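Local coordinates for 3'3'-cGAMP-specific phosphodiesterase 3 (Vibrio cholerae O1 biovar El Tor str. N16961, PDB 5Z7C), which is a bacterial protein of the HD-domain superfamily, largely helical, with one partial and one fuller HD-domain region in a single chain, at residues R46-G51 and Q257-L262; T404-T409 and P445-A450; G170-D175 and R183-K188; R153-A158 and A166-I171. The protein carries 2 engineered substitutions. One frame throughout, in Å; residues are numbered along the deposited sequence.

Contact 1: R46-G51 and Q257-L262; sequences RCCWIG and QRVMNL
C48 makes the first touch along 46-51: its SG lies 3.8 Å from CG1 of V259. With SG swung anti to the backbone N (chi1 -151°), the thiol points across to the other helix, and it also rests on F69, L72 and L73 of helix 62-73. W49, one residue on, is nearest in backbone register, its CA standing 5.8 Å from the CA of V259. The two methyls of V259 divide the work, because while CG1 takes C48, CG2 meets the rim of the indole near the ring plane, 3.9 Å from W49 CE3. On the same six-membered part of the ring, L262 CD1 approaches CE3 obliquely at 3.6 Å, and R258 CB comes within 3.8 Å of CZ3. Beyond CB the R258 chain runs extended from CG to NE and leaves the indole, with its guanidinium plane turned 88° from the ring, to form a salt bridge with D254. The pyrrole side of W49 is held separately, NE1 donating to F246 O. Helix 43-56 and the 257-262 segment therefore meet through carbon and sulfur alone, and W49 NE1 and the R258 guanidinium find their polar partners outside the interface, which implies cohesion by burial of apolar surface.

Contact 2: T404-T409 and P445-A450; sequences TRIITT and PECFAA
Within the C-terminal HD-domain region, helices 397-416 and 446-456 pack where C447 meets I406 and T409. The short helical segments approach to 9.5 Å between axes with a signed crossing angle of -49°, and the closest CA pair is I406 with C447 at 6.0 Å. C447 carries the contact from helix 446-456: its SG, beside its own backbone N, lies against the backbone between R405 and I406 and stands 4.0 Å from I406 CG1. Its CB faces the threonine, 3.5 Å from T409 OG1. In this bundle of the HD fold, I406 is further backed by T305 and I308 of helix 297-311. T409 OG1 keeps its polarity within its own helix, donating to R405 O at 2.8 Å, with a C=O...donor angle of 153°. T409 N reaches that same oxygen at 3.0 Å from the opposite face of the carbonyl plane, so two donors of T409 grip R405 O, and the OG1 bond turns the hydroxyl back to its own helix. At the outer edge R405 NH2 stands 4.4 Å from E446 OE1, opposite charges too far apart for a salt bridge; R405 NE has a long, weak ion pair with D444, whose OD2 also accepts weak bonds from the N atoms of E446 and C447.

Contact 3: G170-D175 and R183-K188; sequences GIHSLD and RPEQRK
H172 lays its imidazole obliquely against the ring of P184, NE2 standing 4.1 Å from P184 CG. Its CG is anti to the backbone N (chi1 -177°), which carries the ring out from the type I turn I171-L174 toward the second segment. P184 follows a cis peptide bond, and its CD lies 4.1 Å from H172 O, so the proline borders both the ring and the backbone of the histidine. E185 crosses H172 at about a right angle; its OE1 is also 4.1 Å from NE2, and the carboxylate and imidazole planes are 49° apart, a nearness of polar groups rather than a bond. The firm partner of that oxygen is within its own segment: R187 NE donates to E185 OE1 at 2.9 Å with an N-H...O angle of 149°, meeting the carboxylate from above its plane, and NH2 adds a weak second bond. The salt-bridged arginine runs extended from CG to NE past S173, whose OG is 3.9 Å from R187 NE. D175 CB touches R183 O at 3.5 Å. Both segments belong to the loop between helices 165-168 and 194-211 of the first HD-domain region, where Q144 NE2 donates to P184 O and E176 OE2 accepts from E185 N. The charge pairing probably stiffens 183-188 from within, while the side-chain approaches to 170-175 all stand at 3.5 Å or more.

Contact 4: R153-A158 and A166-I171; sequences RGADVA and AVAQGI
A168 O accepts the backbone N-H of I171 at 3.1 Å and is also brushed from across the contact by A155 CB, 3.6 Å away. The arrangement is reciprocal, since A168 CB lies 3.6 Å from A155 O. Methyl against carbonyl in both directions is possible because the backbones are so close: the CA atoms of A155 and A168 are 4.3 Å apart, a spacing that small side chains permit. One turn further along helix 141-160, A158 CB faces three apolar partners, A168 CB at 4.1 Å, I171 CD1 at 3.8 Å and, more loosely, V167 CG1. I171 follows helix 165-168, and the chain brings the isoleucine back onto helix 141-160. Its two branches grip different parts of that helix. CG2, anti to the backbone N, rests on the peptide joining G154 to A155, 3.9 Å from G154 C and 4.0 Å from A155 N; G154 has no side chain to hold it off. CG1, opposite the carbonyl carbon, carries CD1 to A158. V157, on the same helix, packs against I286 of helix 273-290. All six touching residues are buried, the side chains that meet are all apolar, and several methyls rest on backbone atoms, so in this HD-domain region helix 141-160 and the 166-171 segment, a short helix and the loop after it, meet by close fit and not by side-chain polarity.

Overall arrangement
Contacts 1 and 4 are buried and apolar, yet differ in bulk: an indole with branched aliphatics in contact 1, methyls against backbone in contact 4. Contacts 2 and 3 are partly buried and bring charged groups to their margins. Contacts 3 and 4 are continuous, sharing G170 and I171 with centres 11 Å apart, and H172 CB packs on A155 CB at 4.3 Å; helix 141-160 forms one side of contact 4 and is touched by contact 3. Both are nested in the loop closed by contact 1, about 23 and 19 Å away between centres. Contact 2 belongs to the other HD-domain range, about 38 Å from contact 1 and across the chain's centre from contacts 3 and 4.

Contact 1: R46-G51 and Q257-L262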
# COMPACT_ATOMS: atom_id res chain seq x y z
N ARG A 46 6.98 11.69 4.22
CA ARG A 46 7.31 12.76 5.14
C ARG A 46 7.77 12.28 6.49
O ARG A 46 8.62 12.88 7.08
CB ARG A 46 6.16 13.72 5.26
CG ARG A 46 5.99 14.57 4.04
CD ARG A 46 4.93 15.62 4.19
NE ARG A 46 3.69 15.05 4.66
CZ ARG A 46 2.69 14.69 3.87
NH1 ARG A 46 2.78 14.85 2.57
NH2 ARG A 46 1.61 14.18 4.40
N CYS A 47 7.20 11.20 6.99
CA CYS A 47 7.65 10.67 8.25
C CYS A 47 9.04 10.21 8.11
O CYS A 47 9.82 10.34 9.02
CB CYS A 47 6.82 9.48 8.66
SG CYS A 47 5.07 9.89 8.97
N CYS A 48 9.34 9.62 6.99
CA CYS A 48 10.66 9.07 6.79
C CYS A 48 11.63 10.18 6.87
O CYS A 48 12.66 10.07 7.49
CB CYS A 48 10.76 8.49 5.41
SG CYS A 48 11.96 7.12 5.37
N TRP A 49 11.30 11.25 6.21
CA TRP A 49 12.17 12.35 6.21
C TRP A 49 12.33 12.92 7.59
O TRP A 49 13.43 13.22 7.99
CB TRP A 49 11.59 13.38 5.27
CG TRP A 49 12.26 14.63 5.31
CD1 TRP A 49 11.96 15.65 6.11
CD2 TRP A 49 13.37 15.04 4.54
NE1 TRP A 49 12.80 16.68 5.90
CE2 TRP A 49 13.69 16.32 4.93
CE3 TRP A 49 14.12 14.43 3.55
CZ2 TRP A 49 14.72 17.02 4.37
CZ3 TRP A 49 15.14 15.12 3.01
CH2 TRP A 49 15.44 16.40 3.41
N ILE A 50 11.25 13.10 8.33
CA ILE A 50 11.35 13.57 9.69
C ILE A 50 12.07 12.58 10.56
O ILE A 50 12.95 12.94 11.29
CB ILE A 50 9.97 13.79 10.27
CG1 ILE A 50 9.25 14.87 9.49
CG2 ILE A 50 10.03 14.21 11.71
CD1 ILE A 50 7.82 14.92 9.77
N GLY A 51 11.68 11.33 10.50
CA GLY A 51 12.28 10.33 11.33
C GLY A 51 13.74 10.08 11.11
O GLY A 51 14.45 9.80 12.02
N GLN A 257 12.46 11.87 -3.88
CA GLN A 257 13.84 11.71 -4.28
C GLN A 257 14.82 12.02 -3.17
O GLN A 257 15.79 11.33 -3.01
CB GLN A 257 14.15 12.51 -5.52
CG GLN A 257 13.14 12.34 -6.64
CD GLN A 257 13.17 10.97 -7.28
OE1 GLN A 257 13.63 10.80 -8.40
NE2 GLN A 257 12.65 9.99 -6.57
N ARG A 258 14.57 13.06 -2.41
CA ARG A 258 15.45 13.43 -1.32
C ARG A 258 15.54 12.42 -0.21
O ARG A 258 16.56 12.28 0.41
CB ARG A 258 15.04 14.76 -0.73
CG ARG A 258 14.36 15.67 -1.67
CD ARG A 258 14.61 17.07 -1.30
NE ARG A 258 13.86 17.95 -2.16
CZ ARG A 258 14.04 19.25 -2.22
NH1 ARG A 258 14.94 19.82 -1.45
NH2 ARG A 258 13.31 19.98 -3.03
N VAL A 259 14.46 11.74 0.08
CA VAL A 259 14.46 10.77 1.13
C VAL A 259 15.39 9.65 0.78
O VAL A 259 15.96 9.01 1.63
CB VAL A 259 13.06 10.28 1.41
CG1 VAL A 259 13.09 9.21 2.41
CG2 VAL A 259 12.28 11.38 1.95
N MET A 260 15.53 9.43 -0.52
CA MET A 260 16.30 8.36 -1.09
C MET A 260 17.74 8.53 -0.68
O MET A 260 18.44 7.58 -0.43
CB MET A 260 16.22 8.44 -2.60
CG MET A 260 15.17 7.62 -3.27
SD MET A 260 15.26 5.96 -2.78
CE MET A 260 15.89 5.30 -4.21
N ASN A 261 18.15 9.77 -0.63
CA ASN A 261 19.49 10.15 -0.29
C ASN A 261 19.81 10.02 1.17
O ASN A 261 20.94 10.18 1.55
CB ASN A 261 19.77 11.55 -0.77
CG ASN A 261 19.80 11.66 -2.27
OD1 ASN A 261 20.27 10.79 -2.95
ND2 ASN A 261 19.29 12.74 -2.79
N LEU A 262 18.82 9.85 2.00
CA LEU A 262 19.05 9.72 3.42
C LEU A 262 19.71 8.49 4.00
O LEU A 262 20.51 8.63 4.91
CB LEU A 262 17.80 10.05 4.19
CG LEU A 262 17.29 11.44 3.93
CD1 LEU A 262 16.08 11.67 4.74
CD2 LEU A 262 18.33 12.42 4.26

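Contact 2: T404-T409 and P445-A450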
# COMPACT_ATOMS: atom_id res chain seq x y z
N THR A 404 0.32 -1.46 -20.26
CA THR A 404 -0.88 -0.82 -19.79
C THR A 404 -2.06 -1.31 -20.54
O THR A 404 -3.13 -1.49 -19.99
CB THR A 404 -0.79 0.66 -19.94
OG1 THR A 404 0.34 1.11 -19.22
CG2 THR A 404 -1.97 1.31 -19.35
N ARG A 405 -1.87 -1.48 -21.83
CA ARG A 405 -2.95 -1.96 -22.63
C ARG A 405 -3.35 -3.36 -22.27
O ARG A 405 -4.52 -3.63 -22.19
CB ARG A 405 -2.60 -1.85 -24.11
CG ARG A 405 -3.24 -0.65 -24.75
CD ARG A 405 -2.33 0.01 -25.72
NE ARG A 405 -1.55 -0.95 -26.48
CZ ARG A 405 -0.32 -0.73 -26.89
NH1 ARG A 405 0.27 0.41 -26.61
NH2 ARG A 405 0.33 -1.66 -27.57
N ILE A 406 -2.40 -4.25 -22.07
CA ILE A 406 -2.77 -5.58 -21.71
C ILE A 406 -3.48 -5.62 -20.39
O ILE A 406 -4.55 -6.15 -20.30
CB ILE A 406 -1.54 -6.42 -21.58
CG1 ILE A 406 -0.80 -6.44 -22.90
CG2 ILE A 406 -1.87 -7.82 -21.20
CD1 ILE A 406 0.35 -7.35 -22.92
N ILE A 407 -2.88 -5.07 -19.37
CA ILE A 407 -3.43 -5.15 -18.06
C ILE A 407 -4.76 -4.47 -18.02
O ILE A 407 -5.66 -4.90 -17.35
CB ILE A 407 -2.47 -4.56 -17.05
CG1 ILE A 407 -1.29 -5.49 -16.91
CG2 ILE A 407 -3.10 -4.40 -15.70
CD1 ILE A 407 -0.25 -4.97 -16.07
N THR A 408 -4.86 -3.37 -18.72
CA THR A 408 -6.08 -2.60 -18.71
C THR A 408 -7.21 -3.39 -19.34
O THR A 408 -8.33 -3.38 -18.86
CB THR A 408 -5.87 -1.31 -19.45
OG1 THR A 408 -5.47 -1.61 -20.78
CG2 THR A 408 -4.79 -0.55 -18.79
N THR A 409 -6.90 -4.08 -20.41
CA THR A 409 -7.86 -4.87 -21.11
C THR A 409 -8.37 -5.94 -20.19
O THR A 409 -9.53 -6.21 -20.15
CB THR A 409 -7.21 -5.49 -22.34
OG1 THR A 409 -6.99 -4.47 -23.30
CG2 THR A 409 -8.08 -6.52 -22.96
N PRO A 445 -7.31 -3.10 -29.26
CA PRO A 445 -7.85 -4.15 -30.08
C PRO A 445 -6.81 -5.15 -30.51
O PRO A 445 -7.14 -6.05 -31.24
CB PRO A 445 -8.32 -3.38 -31.29
CG PRO A 445 -7.38 -2.32 -31.44
CD PRO A 445 -6.83 -1.99 -30.10
N GLU A 446 -5.58 -5.02 -30.07
CA GLU A 446 -4.63 -6.05 -30.37
C GLU A 446 -4.78 -7.00 -29.24
O GLU A 446 -4.58 -8.19 -29.36
CB GLU A 446 -3.23 -5.48 -30.41
CG GLU A 446 -2.20 -6.47 -30.79
CD GLU A 446 -0.85 -5.86 -30.86
OE1 GLU A 446 -0.73 -4.67 -30.57
OE2 GLU A 446 0.10 -6.58 -31.21
N CYS A 447 -5.19 -6.42 -28.13
CA CYS A 447 -5.34 -7.12 -26.92
C CYS A 447 -6.69 -7.73 -26.93
O CYS A 447 -6.84 -8.88 -26.60
CB CYS A 447 -5.23 -6.14 -25.77
SG CYS A 447 -3.60 -5.56 -25.59
N PHE A 448 -7.68 -6.96 -27.33
CA PHE A 448 -9.01 -7.51 -27.34
C PHE A 448 -9.07 -8.77 -28.15
O PHE A 448 -9.74 -9.70 -27.79
CB PHE A 448 -10.01 -6.55 -27.93
CG PHE A 448 -11.30 -7.20 -28.22
CD1 PHE A 448 -12.28 -7.25 -27.26
CD2 PHE A 448 -11.53 -7.80 -29.42
CE1 PHE A 448 -13.46 -7.86 -27.52
CE2 PHE A 448 -12.71 -8.41 -29.68
CZ PHE A 448 -13.67 -8.44 -28.72
N ALA A 449 -8.38 -8.80 -29.26
CA ALA A 449 -8.36 -10.00 -30.06
C ALA A 449 -7.66 -11.09 -29.33
O ALA A 449 -8.09 -12.22 -29.32
CB ALA A 449 -7.65 -9.72 -31.32
N ALA A 450 -6.55 -10.75 -28.72
CA ALA A 450 -5.77 -11.73 -28.00
C ALA A 450 -6.57 -12.27 -26.84
O ALA A 450 -6.46 -13.43 -26.52
CB ALA A 450 -4.51 -11.13 -27.52

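Contact 3: G170-D175 and R183-K188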
# COMPACT_ATOMS: atom_id res chain seq x y z
N GLY A 170 9.21 -2.55 16.46
CA GLY A 170 9.44 -1.17 16.20
C GLY A 170 8.56 -0.78 15.09
O GLY A 170 8.57 0.33 14.67
N ILE A 171 7.80 -1.73 14.60
CA ILE A 171 6.59 -1.44 13.88
C ILE A 171 5.58 -1.87 14.92
O ILE A 171 4.53 -1.29 15.05
CB ILE A 171 6.48 -2.31 12.66
CG1 ILE A 171 7.44 -1.81 11.61
CG2 ILE A 171 5.15 -2.19 12.08
CD1 ILE A 171 7.40 -2.58 10.37
N HIS A 172 5.91 -2.90 15.65
CA HIS A 172 5.07 -3.50 16.66
C HIS A 172 4.75 -2.62 17.83
O HIS A 172 3.67 -2.68 18.37
CB HIS A 172 5.73 -4.74 17.18
CG HIS A 172 4.92 -5.48 18.18
ND1 HIS A 172 4.55 -6.79 18.02
CD2 HIS A 172 4.40 -5.09 19.36
CE1 HIS A 172 3.84 -7.18 19.05
NE2 HIS A 172 3.74 -6.17 19.89
N SER A 173 5.70 -1.79 18.22
CA SER A 173 5.57 -0.95 19.38
C SER A 173 5.33 0.47 18.99
O SER A 173 5.55 1.36 19.75
CB SER A 173 6.81 -1.04 20.22
OG SER A 173 6.91 -2.30 20.82
N LEU A 174 4.80 0.68 17.81
CA LEU A 174 4.65 2.00 17.31
C LEU A 174 3.77 2.76 18.24
O LEU A 174 3.98 3.91 18.49
CB LEU A 174 3.98 1.92 15.96
CG LEU A 174 3.62 3.18 15.21
CD1 LEU A 174 4.85 3.92 14.89
CD2 LEU A 174 2.90 2.90 13.98
N ASP A 175 2.77 2.10 18.77
CA ASP A 175 1.71 2.77 19.48
C ASP A 175 1.88 2.76 20.98
O ASP A 175 0.98 3.10 21.71
CB ASP A 175 0.38 2.20 19.07
CG ASP A 175 -0.05 2.70 17.73
OD1 ASP A 175 -0.16 3.91 17.57
OD2 ASP A 175 -0.29 1.89 16.83
N ARG A 183 -0.64 1.09 23.65
CA ARG A 183 -0.89 -0.30 23.40
C ARG A 183 0.06 -0.91 22.40
O ARG A 183 0.68 -0.17 21.69
CB ARG A 183 -2.31 -0.29 22.86
CG ARG A 183 -3.24 0.64 23.58
CD ARG A 183 -4.43 0.97 22.72
NE ARG A 183 -5.55 1.53 23.47
CZ ARG A 183 -6.11 0.96 24.53
NH1 ARG A 183 -5.65 -0.19 25.01
NH2 ARG A 183 -7.12 1.56 25.13
N PRO A 184 0.18 -2.21 22.35
CA PRO A 184 -0.64 -3.10 23.14
C PRO A 184 -0.00 -3.59 24.40
O PRO A 184 -0.64 -4.33 25.10
CB PRO A 184 -0.75 -4.29 22.22
CG PRO A 184 0.53 -4.32 21.60
CD PRO A 184 0.84 -2.93 21.27
N GLU A 185 1.25 -3.27 24.65
CA GLU A 185 1.92 -3.82 25.79
C GLU A 185 2.12 -2.89 26.96
O GLU A 185 2.62 -3.31 27.99
CB GLU A 185 3.27 -4.37 25.38
CG GLU A 185 3.24 -5.68 24.71
CD GLU A 185 4.58 -6.03 24.18
OE1 GLU A 185 5.20 -5.17 23.56
OE2 GLU A 185 5.02 -7.16 24.37
N GLN A 186 1.75 -1.64 26.82
CA GLN A 186 1.93 -0.73 27.90
C GLN A 186 3.38 -0.61 28.36
O GLN A 186 3.66 -0.57 29.53
CB GLN A 186 1.06 -1.16 29.04
CG GLN A 186 -0.34 -0.70 28.91
CD GLN A 186 -1.16 -1.59 28.04
OE1 GLN A 186 -1.11 -2.80 28.16
NE2 GLN A 186 -1.92 -1.00 27.15
N ARG A 187 4.28 -0.56 27.40
CA ARG A 187 5.67 -0.28 27.64
C ARG A 187 5.86 1.17 27.95
O ARG A 187 5.14 2.01 27.44
CB ARG A 187 6.48 -0.57 26.41
CG ARG A 187 6.68 -2.01 26.13
CD ARG A 187 7.43 -2.16 24.87
NE ARG A 187 7.45 -3.53 24.46
CZ ARG A 187 8.39 -4.38 24.79
NH1 ARG A 187 9.39 -3.97 25.53
NH2 ARG A 187 8.34 -5.63 24.39
N LYS A 188 6.84 1.47 28.80
CA LYS A 188 7.11 2.86 29.18
C LYS A 188 8.59 3.20 29.09
O LYS A 188 9.45 2.37 29.37
CB LYS A 188 6.59 3.12 30.60
CG LYS A 188 6.60 1.90 31.50
CD LYS A 188 5.81 2.16 32.78
CE LYS A 188 4.36 2.46 32.48
NZ LYS A 188 3.66 3.07 33.65

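Contact 4: R153-A158 and A166-I171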
# COMPACT_ATOMS: atom_id res chain seq x y z
N ARG A 153 0.48 -7.65 12.77
CA ARG A 153 0.38 -7.87 11.34
C ARG A 153 1.48 -7.12 10.59
O ARG A 153 2.05 -7.64 9.63
CB ARG A 153 -0.99 -7.44 10.82
CG ARG A 153 -2.03 -8.55 10.84
CD ARG A 153 -3.08 -8.34 9.76
NE ARG A 153 -4.41 -8.74 10.20
CZ ARG A 153 -5.54 -8.24 9.71
NH1 ARG A 153 -5.51 -7.33 8.75
NH2 ARG A 153 -6.71 -8.66 10.18
N GLY A 154 1.76 -5.90 11.02
CA GLY A 154 2.77 -5.11 10.37
C GLY A 154 4.13 -5.68 10.64
O GLY A 154 4.97 -5.72 9.79
N ALA A 155 4.32 -6.14 11.85
CA ALA A 155 5.57 -6.72 12.24
C ALA A 155 5.78 -7.92 11.38
O ALA A 155 6.89 -8.27 11.04
CB ALA A 155 5.52 -7.12 13.65
N ASP A 156 4.70 -8.59 11.05
CA ASP A 156 4.78 -9.74 10.20
C ASP A 156 5.18 -9.41 8.79
O ASP A 156 5.85 -10.18 8.16
CB ASP A 156 3.48 -10.49 10.22
CG ASP A 156 3.49 -11.60 11.22
OD1 ASP A 156 4.56 -11.94 11.75
OD2 ASP A 156 2.41 -12.15 11.48
N VAL A 157 4.72 -8.29 8.29
CA VAL A 157 5.08 -7.91 6.97
C VAL A 157 6.58 -7.69 6.94
O VAL A 157 7.24 -8.10 6.02
CB VAL A 157 4.34 -6.66 6.57
CG1 VAL A 157 4.87 -6.10 5.31
CG2 VAL A 157 2.95 -6.97 6.36
N ALA A 158 7.10 -7.05 7.96
CA ALA A 158 8.48 -6.68 7.95
C ALA A 158 9.30 -7.91 7.89
O ALA A 158 10.28 -7.96 7.20
CB ALA A 158 8.79 -5.93 9.16
N ALA A 166 14.56 -5.92 14.60
CA ALA A 166 14.49 -4.61 15.14
C ALA A 166 13.47 -3.82 14.40
O ALA A 166 12.75 -3.06 14.98
CB ALA A 166 15.78 -3.98 15.03
N VAL A 167 13.44 -3.97 13.09
CA VAL A 167 12.44 -3.28 12.30
C VAL A 167 11.06 -3.77 12.63
O VAL A 167 10.16 -3.01 12.77
CB VAL A 167 12.68 -3.49 10.81
CG1 VAL A 167 11.65 -2.78 10.02
CG2 VAL A 167 13.98 -2.95 10.45
N ALA A 168 10.90 -5.06 12.71
CA ALA A 168 9.62 -5.63 13.01
C ALA A 168 9.22 -5.19 14.38
O ALA A 168 8.09 -4.85 14.63
CB ALA A 168 9.72 -7.08 12.98
N GLN A 169 10.17 -5.22 15.27
CA GLN A 169 9.91 -4.79 16.59
C GLN A 169 10.21 -3.38 16.41
O GLN A 169 11.33 -3.03 16.14
CB GLN A 169 10.96 -5.39 17.48
CG GLN A 169 10.74 -5.12 18.89
CD GLN A 169 9.66 -5.97 19.43
OE1 GLN A 169 9.50 -7.11 19.00
NE2 GLN A 169 8.89 -5.45 20.37
N GLY A 170 9.21 -2.55 16.46
CA GLY A 170 9.44 -1.17 16.20
C GLY A 170 8.56 -0.78 15.09
O GLY A 170 8.57 0.33 14.67
N ILE A 171 7.80 -1.73 14.60
CA ILE A 171 6.59 -1.44 13.88
C ILE A 171 5.58 -1.87 14.92
O ILE A 171 4.53 -1.29 15.05
CB ILE A 171 6.48 -2.31 12.66
CG1 ILE A 171 7.44 -1.81 11.61
CG2 ILE A 171 5.15 -2.19 12.08
CD1 ILE A 171 7.40 -2.58 10.37